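Local coordinates for protein ADP/ATP-dependent NAD(P)H-hydrate dehydratase (Bacillus subtilis, PDB 3RPZ) that catalyses the ADP- or ATP-dependent dehydration of hydrated NAD(P)H, an NAD(P)H-repair reaction, at residues 8-11 and 12-15; 24-27 and 28-31; 226-229 and 230-234. All blocks are in the same frame, centred on the assembly; numbering follows the deposited sequence.

Contact 1 of 3, residues 8-11 and 12-15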
# COMPACT_ATOMS: atom_id res chain seq x y z
N PHE A 8 -15.24 32.60 15.18
CA PHE A 8 -14.53 31.38 14.87
C PHE A 8 -15.07 30.22 15.69
O PHE A 8 -15.39 30.33 16.85
CB PHE A 8 -13.03 31.55 15.13
CG PHE A 8 -12.34 32.42 14.11
CD1 PHE A 8 -11.94 31.95 12.92
CD2 PHE A 8 -12.13 33.76 14.38
CE1 PHE A 8 -11.35 32.74 11.97
CE2 PHE A 8 -11.51 34.60 13.43
CZ PHE A 8 -11.09 34.05 12.22
N TRP A 9 -15.12 29.06 15.06
CA TRP A 9 -15.35 27.79 15.78
C TRP A 9 -13.99 27.42 16.34
O TRP A 9 -13.09 27.01 15.59
CB TRP A 9 -15.94 26.73 14.84
CG TRP A 9 -16.35 25.46 15.49
CD1 TRP A 9 -15.74 24.26 15.38
CD2 TRP A 9 -17.51 25.26 16.31
NE1 TRP A 9 -16.43 23.32 16.10
CE2 TRP A 9 -17.54 23.89 16.65
CE3 TRP A 9 -18.53 26.10 16.77
CZ2 TRP A 9 -18.56 23.35 17.46
CZ3 TRP A 9 -19.53 25.56 17.57
CH2 TRP A 9 -19.54 24.18 17.88
N THR A 10 -13.84 27.56 17.65
CA THR A 10 -12.55 27.45 18.30
C THR A 10 -12.31 26.10 18.93
O THR A 10 -13.19 25.25 19.03
CB THR A 10 -12.45 28.46 19.46
OG1 THR A 10 -13.39 28.09 20.46
CG2 THR A 10 -12.72 29.93 18.96
N GLU A 11 -11.07 25.88 19.34
CA GLU A 11 -10.69 24.66 20.05
C GLU A 11 -11.64 24.36 21.23
O GLU A 11 -11.99 23.22 21.44
CB GLU A 11 -9.24 24.78 20.53
CG GLU A 11 -8.89 23.73 21.56
CD GLU A 11 -7.42 23.78 22.00
OE1 GLU A 11 -6.66 24.64 21.52
OE2 GLU A 11 -7.09 22.93 22.84
N GLU A 12 -12.06 25.38 21.94
CA GLU A 12 -12.97 25.21 23.03
C GLU A 12 -14.33 24.63 22.58
O GLU A 12 -14.88 23.78 23.24
CB GLU A 12 -13.13 26.56 23.73
CG GLU A 12 -11.84 27.09 24.41
CD GLU A 12 -10.63 27.52 23.51
OE1 GLU A 12 -10.77 28.01 22.36
OE2 GLU A 12 -9.49 27.38 24.02
N HIS A 13 -14.84 25.09 21.46
CA HIS A 13 -16.07 24.60 20.92
C HIS A 13 -15.91 23.15 20.44
O HIS A 13 -16.82 22.34 20.63
CB HIS A 13 -16.55 25.47 19.76
CG HIS A 13 -17.02 26.82 20.18
ND1 HIS A 13 -16.26 27.96 20.10
CD2 HIS A 13 -18.24 27.21 20.62
CE1 HIS A 13 -16.98 28.99 20.53
NE2 HIS A 13 -18.17 28.56 20.86
N VAL A 14 -14.80 22.83 19.82
CA VAL A 14 -14.49 21.47 19.38
C VAL A 14 -14.46 20.51 20.59
O VAL A 14 -15.15 19.48 20.61
CB VAL A 14 -13.15 21.42 18.62
CG1 VAL A 14 -12.75 19.99 18.28
CG2 VAL A 14 -13.23 22.25 17.34
N ARG A 15 -13.71 20.90 21.61
CA ARG A 15 -13.57 20.04 22.78
C ARG A 15 -14.92 19.79 23.46
O ARG A 15 -15.19 18.67 23.88
CB ARG A 15 -12.59 20.61 23.79
CG ARG A 15 -11.20 20.66 23.39
CD ARG A 15 -10.34 21.12 24.59
NE ARG A 15 -8.99 21.14 24.09
CZ ARG A 15 -8.21 20.08 24.07
NH1 ARG A 15 -8.61 18.93 24.64
NH2 ARG A 15 -7.01 20.20 23.50
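With CG anti to the backbone N in W9 (chi1 -173°) and anti to the carbonyl carbon in H13 (chi1 -70°), the indole of W9 comes against the CB and imidazole of H13. H13 CB stands 3.4 Å from the centroid of the six-membered ring of W9, almost on the ring normal, a clear CH-pi contact. The imidazole continues the overlap as an offset stack, its plane 25° from that of the indole. T10 occupies the N-cap position of helix 11-17. Its OG1 meets H13 ND1 at 2.9 Å at the edge of the imidazole; either atom could supply the proton. T10 N adds a weak bond to ND1 when that atom acts as acceptor, so the rim is held too. V14 CG2 packs 3.6 Å from W9 NE1, an indole nitrogen whose hydrogen bond goes to N241. E11 and R15 run side by side in an i to i+4 salt bridge. E11 OE2 accepts from R15 NE at 2.9 Å on its anti lone pair and from R15 NH2 at 2.8 Å, the latter tilted out of the carboxylate plane, with OE2 lying in the guanidinium plane. Around this helix start, W9 and H13 meet W203 of strand 202-204 edge-to-face, W9 bonds through its backbone to L204, and V14 rests on N241 and Y244 of helix 235-256.

Contact 2 of 3, residues 24-27 and 28-31. With NPW (beta-6-hydroxy-1,4,5,6-tetrahydronicotinamide adenine dinucleotide phosphate), chain D.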
# COMPACT_ATOMS: atom_id res chain seq x y z
N GLU A 24 -20.22 0.59 25.63
CA GLU A 24 -21.36 -0.26 25.32
C GLU A 24 -21.95 0.28 24.03
O GLU A 24 -22.96 1.04 24.07
CB GLU A 24 -22.40 -0.19 26.42
CG GLU A 24 -21.79 -0.41 27.81
CD GLU A 24 -22.77 -0.98 28.79
OE1 GLU A 24 -23.95 -0.57 28.76
OE2 GLU A 24 -22.36 -1.86 29.59
N SER A 25 -21.18 0.18 22.97
CA SER A 25 -21.60 0.50 21.58
C SER A 25 -21.10 -0.61 20.67
O SER A 25 -20.22 -1.40 21.01
CB SER A 25 -21.07 1.87 21.09
OG SER A 25 -19.66 1.89 21.03
N HIS A 26 -21.73 -0.69 19.50
CA HIS A 26 -21.27 -1.53 18.42
C HIS A 26 -21.34 -0.76 17.13
O HIS A 26 -21.83 0.38 17.13
CB HIS A 26 -22.09 -2.84 18.32
CG HIS A 26 -23.53 -2.61 18.02
ND1 HIS A 26 -24.43 -2.21 18.99
CD2 HIS A 26 -24.23 -2.75 16.87
CE1 HIS A 26 -25.62 -2.06 18.41
NE2 HIS A 26 -25.53 -2.40 17.15
N LYS A 27 -20.91 -1.33 16.01
CA LYS A 27 -20.86 -0.54 14.79
C LYS A 27 -22.20 0.04 14.40
O LYS A 27 -22.24 1.16 13.91
CB LYS A 27 -20.20 -1.34 13.64
CG LYS A 27 -21.02 -2.55 13.17
CD LYS A 27 -20.21 -3.39 12.20
CE LYS A 27 -21.00 -4.53 11.63
NZ LYS A 27 -21.37 -5.56 12.66
N GLY A 28 -23.30 -0.70 14.62
CA GLY A 28 -24.60 -0.16 14.34
C GLY A 28 -24.97 1.09 15.08
O GLY A 28 -25.74 1.94 14.58
N THR A 29 -24.43 1.25 16.29
CA THR A 29 -24.63 2.48 17.06
C THR A 29 -24.23 3.71 16.27
O THR A 29 -24.87 4.78 16.35
CB THR A 29 -23.78 2.43 18.34
OG1 THR A 29 -24.04 1.19 19.05
CG2 THR A 29 -24.01 3.65 19.21
N TYR A 30 -23.14 3.57 15.51
CA TYR A 30 -22.59 4.67 14.74
C TYR A 30 -23.03 4.74 13.28
O TYR A 30 -22.56 5.57 12.54
CB TYR A 30 -21.07 4.75 14.91
CG TYR A 30 -20.72 4.80 16.36
CD1 TYR A 30 -20.85 5.96 17.08
CD2 TYR A 30 -20.32 3.66 17.01
CE1 TYR A 30 -20.58 5.97 18.43
CE2 TYR A 30 -20.04 3.66 18.30
CZ TYR A 30 -20.16 4.80 19.02
OH TYR A 30 -19.88 4.70 20.35
N GLY A 31 -23.92 3.84 12.90
CA GLY A 31 -24.59 3.91 11.61
C GLY A 31 -23.79 3.45 10.41
O GLY A 31 -22.57 3.28 10.50
P NPW D . -28.74 -2.67 15.16
O1 NPW D . -29.48 -2.65 13.84
O2 NPW D . -27.50 -1.84 15.27
O3 NPW D . -29.64 -2.47 16.39
PA NPW D . -25.45 -7.81 9.92
PB NPW D . -22.63 -7.22 9.48
C1A NPW D . -27.05 -6.19 15.16
C1B NPW D . -19.49 -8.49 6.21
N1C NPW D . -18.61 -7.37 6.45
N1D NPW D . -25.64 -5.35 20.00
C2A NPW D . -27.42 -4.87 14.50
O2A NPW D . -28.30 -4.21 15.38
C2B NPW D . -19.52 -9.54 7.32
O2B NPW D . -18.37 -10.36 7.32
C2C NPW D . -17.72 -6.94 5.60
C2D NPW D . -26.85 -5.29 19.42
C3A NPW D . -28.08 -5.32 13.21
O3A NPW D . -29.45 -5.72 13.39
C3B NPW D . -20.81 -10.28 6.91
O3B NPW D . -20.46 -11.21 5.87
C3C NPW D . -16.93 -5.91 5.55
N3D NPW D . -27.18 -5.52 18.14
C4B NPW D . -21.67 -9.14 6.34
O4B NPW D . -20.81 -7.98 6.12
C4C NPW D . -17.08 -4.92 6.70
C4D NPW D . -26.10 -5.87 17.43
O4D NPW D . -26.71 -7.05 14.06
C4E NPW D . -27.25 -6.54 12.86
C5A NPW D . -24.77 -5.92 17.92
C5B NPW D . -22.80 -8.71 7.28
O5B NPW D . -22.31 -8.54 8.61
C5C NPW D . -18.46 -5.08 7.33
C5E NPW D . -26.06 -6.21 11.95
O5E NPW D . -25.52 -7.43 11.47
C6C NPW D . -18.74 -6.57 7.70
O6C NPW D . -17.85 -7.07 8.69
C6D NPW D . -24.52 -5.65 19.31
N6D NPW D . -23.34 -5.68 19.91
N7A NPW D . -23.84 -6.24 16.95
C7C NPW D . -15.91 -5.71 4.56
N7C NPW D . -15.14 -4.64 4.64
O7C NPW D . -15.80 -6.52 3.60
C8A NPW D . -24.62 -6.38 15.81
N9A NPW D . -25.98 -6.15 16.15
OA1 NPW D . -26.61 -7.32 9.17
OA2 NPW D . -25.17 -9.22 10.05
OA3 NPW D . -24.20 -6.97 9.35
OB1 NPW D . -22.20 -7.56 10.84
OB2 NPW D . -22.05 -6.01 8.84
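H26 and T29 meet at the start of a short 3-10 turn, where two bonds tie them reciprocally. H26 N donates to T29 OG1 at 3.0 Å and an angle of 171°, while T29 N returns a bond to H26 O. This i to i+3 bond is more bent, 131°, with the donor above the carbonyl plane. The tightly packed part continues at S25 and Y30: Y30 OH donates to S25 OG at 2.9 Å, and the serine oxygen lies at the edge of the phenol. S25 OG also bonds D22, and Y30 forms a cation-pi contact with R21. A second part, at H26 and K27, faces the bound ligands. H26 carries CG between the backbone N and the carbonyl carbon (chi1 63°), placing its imidazole between T29 on one face and the NPW adenine on the other, with NPW C5A 3.4 Å from H26 CD2. At the ring edge, H26 NE2 donates to NPW O2 of the phosphate at 2.8 Å. K27 bends only at its last torsion, bringing NZ within 2.8 Å of NPW OB1; the same ammonium forms a salt bridge to AMP. NPW also bonds D219 and H152 of the second subunit, so the loop supplies one wall of an intersubunit ligand site. E24 is the loose end, solvent-exposed and directed away. In the chain the turn lies in the loop between helix 11-17 and strand 32-36, with G31 paired to K60 of strand 60-65 and A213 of the second subunit packing on S25 and Y30.

Contact 3 of 3, residues 226-229 and 230-234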
# COMPACT_ATOMS: atom_id res chain seq x y z
N LEU A 226 -19.00 13.33 6.33
CA LEU A 226 -19.88 12.18 6.27
C LEU A 226 -19.75 11.31 7.52
O LEU A 226 -20.71 10.93 8.14
CB LEU A 226 -19.58 11.36 5.02
CG LEU A 226 -20.44 10.10 4.82
CD1 LEU A 226 -21.93 10.46 4.69
CD2 LEU A 226 -19.96 9.30 3.59
N GLY A 227 -18.52 10.97 7.89
CA GLY A 227 -18.32 10.18 9.09
C GLY A 227 -18.74 10.93 10.35
O GLY A 227 -19.39 10.35 11.25
N MET A 228 -18.39 12.21 10.46
CA MET A 228 -18.74 12.94 11.68
C MET A 228 -20.24 13.07 11.87
O MET A 228 -20.74 13.04 13.00
CB MET A 228 -17.95 14.24 11.80
CG MET A 228 -16.40 13.92 12.37
SD MET A 228 -15.64 15.50 12.51
CE MET A 228 -13.99 14.87 12.24
N LEU A 229 -20.98 13.13 10.79
CA LEU A 229 -22.46 13.16 10.87
C LEU A 229 -23.01 11.90 11.52
O LEU A 229 -24.15 11.90 12.05
CB LEU A 229 -23.09 13.32 9.49
CG LEU A 229 -23.00 14.71 8.88
CD1 LEU A 229 -23.28 14.63 7.38
CD2 LEU A 229 -23.97 15.68 9.59
N CYS A 230 -22.26 10.81 11.41
CA CYS A 230 -22.70 9.54 11.98
C CYS A 230 -22.45 9.41 13.46
O CYS A 230 -23.14 8.63 14.15
CB CYS A 230 -22.03 8.37 11.23
SG CYS A 230 -22.55 8.24 9.52
N CYS A 231 -21.50 10.13 14.02
CA CYS A 231 -21.15 9.99 15.45
C CYS A 231 -21.51 11.19 16.30
O CYS A 231 -21.53 11.06 17.53
CB CYS A 231 -19.68 9.64 15.64
SG CYS A 231 -18.47 10.80 14.97
N HIS A 232 -21.85 12.32 15.68
CA HIS A 232 -22.31 13.48 16.44
C HIS A 232 -23.83 13.49 16.53
O HIS A 232 -24.47 13.36 15.50
CB HIS A 232 -21.90 14.81 15.79
CG HIS A 232 -20.43 15.14 15.86
ND1 HIS A 232 -19.46 14.43 15.20
CD2 HIS A 232 -19.78 16.12 16.54
CE1 HIS A 232 -18.28 14.99 15.44
NE2 HIS A 232 -18.44 16.00 16.26
N GLU A 233 -24.39 13.77 17.68
CA GLU A 233 -25.82 13.93 17.79
C GLU A 233 -26.34 15.16 17.02
O GLU A 233 -27.42 15.09 16.38
CB GLU A 233 -26.22 14.07 19.26
CG GLU A 233 -27.70 14.05 19.53
CD GLU A 233 -28.02 14.11 21.05
OE1 GLU A 233 -27.19 14.65 21.83
OE2 GLU A 233 -29.12 13.64 21.44
N ASP A 234 -25.59 16.25 17.06
CA ASP A 234 -25.98 17.49 16.41
C ASP A 234 -25.23 17.60 15.07
O ASP A 234 -24.01 17.70 15.07
CB ASP A 234 -25.67 18.68 17.29
CG ASP A 234 -26.21 19.97 16.75
OD1 ASP A 234 -26.50 20.09 15.55
OD2 ASP A 234 -26.51 20.88 17.60
O HOH W 1 -25.34 14.19 12.98
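M228 O is gripped by the backbone and side chain of H232 towards the C-terminal end of helix 217-231, in the ribokinase-like fold of this family; carbonyls here mix i+3 and i+4 backbone donors, and M228 O adds a side-chain donor. M228 O accepts three hydrogen bonds: from H232 N, from C231 N at 3.2 Å and from H232 ND1. The backbone donor of H232 lies nearly along the carbonyl direction, whereas C231 N stands 66° out of the carbonyl plane, so they approach from distinct directions. Followed outward, H232 CB sits 3.5 Å from M228 O. CG stays beside the same oxygen, its torsion (chi1 -71°) setting it anti to the carbonyl carbon and folding the ring back over the last turn. ND1 reaches M228 O at 2.9 Å, and this bond is tilted from the ring plane. CE1 lies 3.7 Å from M228 CB and meets CG and SD of the same side chain, which runs alongside the imidazole; SD approaches the ring obliquely. Beyond, NE2 accepts from N241 ND2 of helix 235-256, consistent with the proton sitting on ND1, while L18 and P19 pack against the H232 side chain. With an alanine in place of H232, M228 O would probably lose its side-chain donor, N241 its acceptor, and a gap would open beside M228. Earlier in the turn, G227 O takes C230 N at 2.9 Å and C231 N more weakly. One water closes the ending, donating to L229 O at 2.7 Å and to H232 O at 2.8 Å.

How the contacts relate
The three contacts follow one another along the chain, and only contacts 2 and 3 touch. Y30 O lies 3.1 Å from C230 CB, and Y30 CD1 packs against C231 CB, so the ligand-binding turn rests on the end of helix 217-231; their centres are 12 Å apart. Contact 1 is separate, its nearest atoms about 6 Å from contact 3 and about 15 Å from contact 2. N241 nevertheless links contacts 1 and 3, since it bonds both W9 and H232. Contact 2 alone reaches ligand directly. The side chain of C230 in contact 3 is about 12 Å from NPW, and that of F8 in contact 1 about 11 Å from AMP.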